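Local coordinates for RagB/SusD domain protein (Flavobacterium johnsoniae, PDB 5J90), which probably binds chitin at the cell surface as a SusD-like lipoprotein of a polysaccharide utilization system that converts chitin, at residues A[246-249]-A[250-253]; A[339-342]-A[343-347]; A[352-355]-A[356-360]. All coordinates share one frame; numbering follows the deposited sequence. Where two conformers were deposited one is given.

In the fold
Contact 1 lies apart from the other two: its centre is about 35 Å from that of contact 2, across the middle of the chain, and about 32 Å from that of contact 3. It shapes the loop that leaves strand 244-247. Contacts 2 and 3, with centres about 10 Å apart, occupy neighbouring ends of helices 332-344 and 353-368, which run antiparallel as a helical hairpin, consistent with the TPR-like helical architecture of the SusD family. Contact 2 closes the first helix and contact 3 opens the second, and Ala-340 and Ala-343 pack against Ala-353 and Leu-356. A 1,2-ethanediol, probably from the crystallisation liquor, lies about 4 Å from the side chain of Arg-339.

Contact 1 (A[246-249]-A[250-253]); sequences IVSP and VYTN
Ser-248 and the two residues Val-250 and Tyr-251 are tied together by a single hydroxyl. Two backbone N-H groups converge on that oxygen. The N-H of Tyr-251 reaches Ser-248 OG at 2.8 Å and nearly straight, with an angle of 165° at the hydrogen, while Val-250 N meets the same OG at 3.2 Å, a longer bond. OG can receive both because it stands anti to the Ser-248 N (chi1 180°) and beside the carbonyl carbon, which directs it along the way the chain is about to turn. The side chain thus substitutes for a backbone carbonyl as the acceptor that closes the bend, with Pro-249 at the corner.

Van der Waals contact adds to this. Tyr-251 CD2 comes within 3.5 Å of Ser-248 OG, which approaches the ring obliquely, and Ser-248 CB lies 3.5 Å from Tyr-251 O, a buried carbonyl oxygen that has no polar partner in the model. Val-250 was deposited in two conformers, and the placing of its methyl groups near the tyrosine ring is correspondingly doubtful.

Bonds to the rest of the chain fix the loop at several points. Lys-325 pairs with the backbone of Ser-248 and donates its NZ to Pro-249 O, and Asn-253 OD1 caps Ile-255 N at the approach to helix 255-261. The double grip on the serine hydroxyl, with one bond two residues ahead and one three ahead, is characteristic of an ST turn, here bending the chain as it leaves strand 244-247.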
loop_
_atom_site.group_PDB
_atom_site.type_symbol
_atom_site.label_atom_id
_atom_site.label_comp_id
_atom_site.label_asym_id
_atom_site.label_seq_id
_atom_site.Cartn_x
_atom_site.Cartn_y
_atom_site.Cartn_z
ATOM N N ILE A 246 5.412 -32.446 7.363
ATOM C CA ILE A 246 4.552 -33.552 6.988
ATOM C C ILE A 246 5.412 -34.798 6.874
ATOM O O ILE A 246 6.390 -34.819 6.129
ATOM C CB ILE A 246 3.851 -33.296 5.642
ATOM C CG1 ILE A 246 3.168 -31.919 5.639
ATOM C CG2 ILE A 246 2.862 -34.426 5.348
ATOM C CD1 ILE A 246 2.066 -31.758 6.673
ATOM N N VAL A 247 5.063 -35.820 7.647
ATOM C CA VAL A 247 5.735 -37.109 7.558
ATOM C C VAL A 247 4.815 -38.022 6.763
ATOM O O VAL A 247 3.841 -38.556 7.296
ATOM C CB VAL A 247 6.000 -37.684 8.960
ATOM C CG1 VAL A 247 6.687 -39.040 8.857
ATOM C CG2 VAL A 247 6.852 -36.716 9.786
ATOM N N SER A 248 5.088 -38.164 5.470
ATOM C CA SER A 248 4.208 -38.972 4.633
ATOM C C SER A 248 4.516 -40.457 4.789
ATOM O O SER A 248 5.677 -40.865 4.746
ATOM C CB SER A 248 4.336 -38.584 3.166
ATOM O OG SER A 248 3.478 -39.382 2.363
ATOM N N PRO A 249 3.475 -41.271 4.973
ATOM C CA PRO A 249 3.740 -42.717 4.998
ATOM C C PRO A 249 4.074 -43.273 3.622
ATOM O O PRO A 249 4.596 -44.387 3.549
ATOM C CB PRO A 249 2.420 -43.308 5.502
ATOM C CG PRO A 249 1.376 -42.276 5.129
ATOM C CD PRO A 249 2.069 -40.946 5.271
ATOM N N VAL A 250 3.808 -42.524 2.554
ATOM C CA VAL A 250 3.938 -43.072 1.206
ATOM C C VAL A 250 4.713 -42.219 0.205
ATOM O O VAL A 250 5.422 -42.757 -0.644
ATOM C CB VAL A 250 2.561 -43.417 0.586
ATOM C CG1 VAL A 250 1.970 -44.658 1.242
ATOM C CG2 VAL A 250 1.607 -42.235 0.687
ATOM N N TYR A 251 4.589 -40.895 0.290
ATOM C CA TYR A 251 5.148 -40.028 -0.753
ATOM C C TYR A 251 6.510 -39.427 -0.438
ATOM O O TYR A 251 6.776 -39.014 0.691
ATOM C CB TYR A 251 4.173 -38.893 -1.108
ATOM C CG TYR A 251 2.770 -39.371 -1.410
ATOM C CD1 TYR A 251 2.521 -40.204 -2.493
ATOM C CD2 TYR A 251 1.700 -38.997 -0.607
ATOM C CE1 TYR A 251 1.238 -40.654 -2.767
ATOM C CE2 TYR A 251 0.409 -39.438 -0.880
ATOM C CZ TYR A 251 0.192 -40.271 -1.957
ATOM O OH TYR A 251 -1.083 -40.716 -2.230
ATOM N N THR A 252 7.358 -39.380 -1.452
ATOM C CA THR A 252 8.583 -38.602 -1.420
ATOM C C THR A 252 8.235 -37.153 -1.815
ATOM O O THR A 252 7.321 -36.930 -2.616
ATOM C CB THR A 252 9.602 -39.207 -2.402
ATOM O OG1 THR A 252 9.944 -40.527 -1.953
ATOM C CG2 THR A 252 10.872 -38.378 -2.486
ATOM N N ASN A 253 8.946 -36.174 -1.253
ATOM C CA ASN A 253 8.808 -34.777 -1.681
ATOM C C ASN A 253 8.784 -34.720 -3.220
ATOM O O ASN A 253 9.685 -35.247 -3.872
ATOM C CB ASN A 253 9.987 -33.963 -1.135
ATOM C CG ASN A 253 9.844 -32.474 -1.383
ATOM O OD1 ASN A 253 9.414 -32.047 -2.458
ATOM N ND2 ASN A 253 10.219 -31.672 -0.387
#

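Contact 2 (A[339-342]-A[343-347]); sequences RAEG and ALRGW
Gly-342 O receives the N-H of Trp-347 at 2.9 Å and 161°, the six-to-one bond of a Schellman motif that ends helix 332-344. Its companion runs from Gly-346 N to Ala-343 O, and Gly-346 itself takes a positive phi of 85°, where a CB would be jammed against the preceding carbonyl oxygen.

The side chain of Arg-345, just before that glycine, shows how such a terminus can be secured from outside. Its CB sits 3.5 Å from Gly-342 O and also over one face of the Trp-347 ring, 3.8 Å above the plane and offset toward the rim. With CG turned anti to the carbonyl carbon (chi1 -61°), the chain runs back along the last turn: CG lies 3.4 Å from Glu-341 O, and CD continues in the same extended line. At NE the polar part begins, as this nitrogen donates to Glu-341 OE2 at 3.1 Å. Past CZ, NH2 donates at 2.9 Å to the same OE2, which receives it on its anti lone pair, and the oxygen lies in the guanidinium plane. NH1 turns to another partner, the backbone O of Asn-507.

Glu-341 meets the arginine side by side, both chains pointing the same way, and its carboxylate is tilted against the guanidinium. This salt bridge is shared, for OE2 also pairs with Arg-441 NH1; two positive charges around one oxygen would probably favour the ionised carboxylate. Met-212 of helix 196-213 touches Glu-341, Arg-345 and Trp-347 together. The indole also reaches the helix: Trp-347 CE3 comes to 3.9 Å from Gly-342 CA.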
loop_
_atom_site.group_PDB
_atom_site.type_symbol
_atom_site.label_atom_id
_atom_site.label_comp_id
_atom_site.label_asym_id
_atom_site.label_seq_id
_atom_site.Cartn_x
_atom_site.Cartn_y
_atom_site.Cartn_z
ATOM N N ARG A 339 12.196 -14.081 16.074
ATOM C CA ARG A 339 12.481 -13.432 17.353
ATOM C C ARG A 339 13.623 -12.426 17.233
ATOM O O ARG A 339 13.571 -11.362 17.854
ATOM C CB ARG A 339 12.778 -14.469 18.438
ATOM C CG ARG A 339 11.564 -15.307 18.846
ATOM C CD ARG A 339 11.999 -16.552 19.629
ATOM N NE ARG A 339 12.533 -16.193 20.928
ATOM C CZ ARG A 339 13.314 -16.966 21.678
ATOM N NH1 ARG A 339 13.712 -18.176 21.278
ATOM N NH2 ARG A 339 13.713 -16.512 22.846
ATOM N N ALA A 340 14.635 -12.737 16.427
ATOM C CA ALA A 340 15.747 -11.815 16.213
ATOM C C ALA A 340 15.257 -10.500 15.618
ATOM O O ALA A 340 15.630 -9.421 16.083
ATOM C CB ALA A 340 16.821 -12.447 15.324
ATOM N N GLU A 341 14.414 -10.580 14.588
ATOM C CA GLU A 341 13.853 -9.372 14.006
ATOM C C GLU A 341 12.969 -8.632 15.019
ATOM O O GLU A 341 13.019 -7.401 15.116
ATOM C CB GLU A 341 13.053 -9.694 12.748
ATOM C CG GLU A 341 12.404 -8.435 12.183
ATOM C CD GLU A 341 11.709 -8.620 10.849
ATOM O OE1 GLU A 341 11.750 -9.721 10.259
ATOM O OE2 GLU A 341 11.118 -7.620 10.387
ATOM N N GLY A 342 12.157 -9.367 15.774
ATOM C CA GLY A 342 11.349 -8.764 16.821
ATOM C C GLY A 342 12.209 -8.013 17.824
ATOM O O GLY A 342 11.836 -6.923 18.282
ATOM N N ALA A 343 13.363 -8.581 18.164
ATOM C CA ALA A 343 14.269 -7.931 19.113
ATOM C C ALA A 343 14.839 -6.644 18.503
ATOM O O ALA A 343 14.966 -5.625 19.194
ATOM C CB ALA A 343 15.381 -8.883 19.507
ATOM N N LEU A 344 15.167 -6.666 17.214
ATOM C CA LEU A 344 15.588 -5.444 16.528
ATOM C C LEU A 344 14.556 -4.342 16.671
ATOM O O LEU A 344 14.896 -3.157 16.748
ATOM C CB LEU A 344 15.767 -5.703 15.036
ATOM C CG LEU A 344 17.069 -6.217 14.453
ATOM C CD1 LEU A 344 17.045 -5.968 12.947
ATOM C CD2 LEU A 344 18.282 -5.543 15.107
ATOM N N ARG A 345 13.286 -4.734 16.685
ATOM C CA ARG A 345 12.175 -3.797 16.780
ATOM C C ARG A 345 11.832 -3.413 18.220
ATOM O O ARG A 345 10.936 -2.603 18.460
ATOM C CB ARG A 345 10.947 -4.365 16.055
ATOM C CG ARG A 345 11.219 -4.603 14.576
ATOM C CD ARG A 345 9.987 -5.118 13.824
ATOM N NE ARG A 345 10.334 -5.386 12.431
ATOM C CZ ARG A 345 10.454 -4.444 11.499
ATOM N NH1 ARG A 345 10.222 -3.172 11.790
ATOM N NH2 ARG A 345 10.813 -4.771 10.274
ATOM N N GLY A 346 12.556 -3.982 19.183
ATOM C CA GLY A 346 12.343 -3.645 20.583
ATOM C C GLY A 346 11.241 -4.437 21.268
ATOM O O GLY A 346 10.785 -4.082 22.353
ATOM N N TRP A 347 10.798 -5.522 20.636
ATOM C CA TRP A 347 9.689 -6.304 21.171
ATOM C C TRP A 347 10.135 -7.353 22.190
ATOM O O TRP A 347 11.309 -7.725 22.229
ATOM C CB TRP A 347 8.946 -7.003 20.031
ATOM C CG TRP A 347 8.357 -6.085 19.005
ATOM C CD1 TRP A 347 8.246 -4.721 19.064
ATOM C CD2 TRP A 347 7.792 -6.480 17.753
ATOM N NE1 TRP A 347 7.633 -4.247 17.924
ATOM C CE2 TRP A 347 7.349 -5.308 17.104
ATOM C CE3 TRP A 347 7.612 -7.717 17.118
ATOM C CZ2 TRP A 347 6.742 -5.337 15.846
ATOM C CZ3 TRP A 347 7.001 -7.739 15.869
ATOM C CH2 TRP A 347 6.586 -6.560 15.247
#

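Contact 3 (A[352-355]-A[356-360]); sequences TAQE and LYEAG
Gln-354 sends its CG opposite the backbone N (chi1 -175°), whereas Glu-358, one turn later, carries its CG beside the N (chi1 -65°); both chains then extend, so that they run side by side in the same direction. The amide NE2 of Gln-354 thereby reaches Glu-358 OE2 at 3.0 Å in a nearly straight bond of 166°. OE2 lies close to the amide plane of Gln-354, but NE2 meets it from above the carboxylate, whose plane is perpendicular to the amide. Nearer the backbone, Glu-358 CG rests 3.3 Å from Gln-354 O. With an alanine here in place of the glutamate, NE2 of Gln-354 would probably lose this acceptor and the amide would be freer to turn.

On the inner side, Leu-356 CG lies 3.4 Å from Thr-352 O, and the side chain packs on Arg-339 and Ala-340 of helix 332-344. Tyr-357 faces helix 413-428, its OH bonded to Val-405 O.

At the helix start the bonds are reciprocal: Glu-355 N donates to Thr-352 OG1 at 3.1 Å, and Thr-352 N donates to Glu-355 OE1 at 3.0 Å. This exchange, with threonine as N-cap, is the capping box that begins helix 353-368.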
loop_
_atom_site.group_PDB
_atom_site.type_symbol
_atom_site.label_atom_id
_atom_site.label_comp_id
_atom_site.label_asym_id
_atom_site.label_seq_id
_atom_site.Cartn_x
_atom_site.Cartn_y
_atom_site.Cartn_z
ATOM N N THR A 352 18.623 -11.102 22.966
ATOM C CA THR A 352 19.050 -10.001 22.119
ATOM C C THR A 352 18.981 -10.426 20.652
ATOM O O THR A 352 19.009 -11.619 20.339
ATOM C CB THR A 352 20.496 -9.577 22.425
ATOM O OG1 THR A 352 21.381 -10.654 22.102
ATOM C CG2 THR A 352 20.657 -9.197 23.902
ATOM N N ALA A 353 18.920 -9.452 19.753
ATOM C CA ALA A 353 18.933 -9.763 18.325
ATOM C C ALA A 353 20.140 -10.625 17.945
ATOM O O ALA A 353 20.006 -11.596 17.192
ATOM C CB ALA A 353 18.897 -8.486 17.499
ATOM N N GLN A 354 21.317 -10.291 18.476
ATOM C CA GLN A 354 22.511 -11.063 18.134
ATOM C C GLN A 354 22.415 -12.505 18.623
ATOM O O GLN A 354 22.723 -13.432 17.865
ATOM C CB GLN A 354 23.812 -10.438 18.650
ATOM C CG GLN A 354 25.038 -11.235 18.148
ATOM C CD GLN A 354 26.373 -10.745 18.683
ATOM O OE1 GLN A 354 26.447 -9.763 19.421
ATOM N NE2 GLN A 354 27.441 -11.442 18.312
ATOM N N GLU A 355 21.971 -12.693 19.865
ATOM C CA GLU A 355 21.870 -14.039 20.442
ATOM C C GLU A 355 20.923 -14.904 19.623
ATOM O O GLU A 355 21.196 -16.078 19.351
ATOM C CB GLU A 355 21.351 -13.983 21.884
ATOM C CG GLU A 355 22.303 -13.399 22.917
ATOM C CD GLU A 355 21.640 -13.224 24.279
ATOM O OE1 GLU A 355 20.392 -13.089 24.345
ATOM O OE2 GLU A 355 22.373 -13.224 25.295
ATOM N N LEU A 356 19.792 -14.319 19.236
ATOM C CA LEU A 356 18.744 -15.042 18.527
ATOM C C LEU A 356 19.171 -15.370 17.097
ATOM O O LEU A 356 18.929 -16.478 16.612
ATOM C CB LEU A 356 17.452 -14.224 18.557
ATOM C CG LEU A 356 16.851 -14.155 19.964
ATOM C CD1 LEU A 356 15.845 -13.015 20.064
ATOM C CD2 LEU A 356 16.201 -15.477 20.343
ATOM N N TYR A 357 19.841 -14.427 16.441
ATOM C CA TYR A 357 20.421 -14.645 15.115
ATOM C C TYR A 357 21.391 -15.817 15.135
ATOM O O TYR A 357 21.302 -16.728 14.303
ATOM C CB TYR A 357 21.140 -13.371 14.681
ATOM C CG TYR A 357 21.951 -13.421 13.402
ATOM C CD1 TYR A 357 21.332 -13.534 12.151
ATOM C CD2 TYR A 357 23.340 -13.286 13.434
ATOM C CE1 TYR A 357 22.067 -13.531 10.977
ATOM C CE2 TYR A 357 24.087 -13.284 12.261
ATOM C CZ TYR A 357 23.441 -13.401 11.030
ATOM O OH TYR A 357 24.147 -13.383 9.855
ATOM N N GLU A 358 22.312 -15.807 16.093
ATOM C CA GLU A 358 23.327 -16.853 16.136
ATOM C C GLU A 358 22.713 -18.200 16.513
ATOM O O GLU A 358 23.143 -19.247 16.011
ATOM C CB GLU A 358 24.468 -16.456 17.080
ATOM C CG GLU A 358 25.229 -15.238 16.574
ATOM C CD GLU A 358 26.467 -14.901 17.386
ATOM O OE1 GLU A 358 26.661 -15.484 18.479
ATOM O OE2 GLU A 358 27.238 -14.045 16.909
ATOM N N ALA A 359 21.703 -18.177 17.376
ATOM C CA ALA A 359 20.994 -19.399 17.739
ATOM C C ALA A 359 20.231 -19.979 16.548
ATOM O O ALA A 359 20.135 -21.201 16.404
ATOM C CB ALA A 359 20.059 -19.167 18.917
ATOM N N GLY A 360 19.682 -19.118 15.694
ATOM C CA GLY A 360 18.983 -19.591 14.510
ATOM C C GLY A 360 19.915 -20.287 13.535
ATOM O O GLY A 360 19.564 -21.329 12.963
#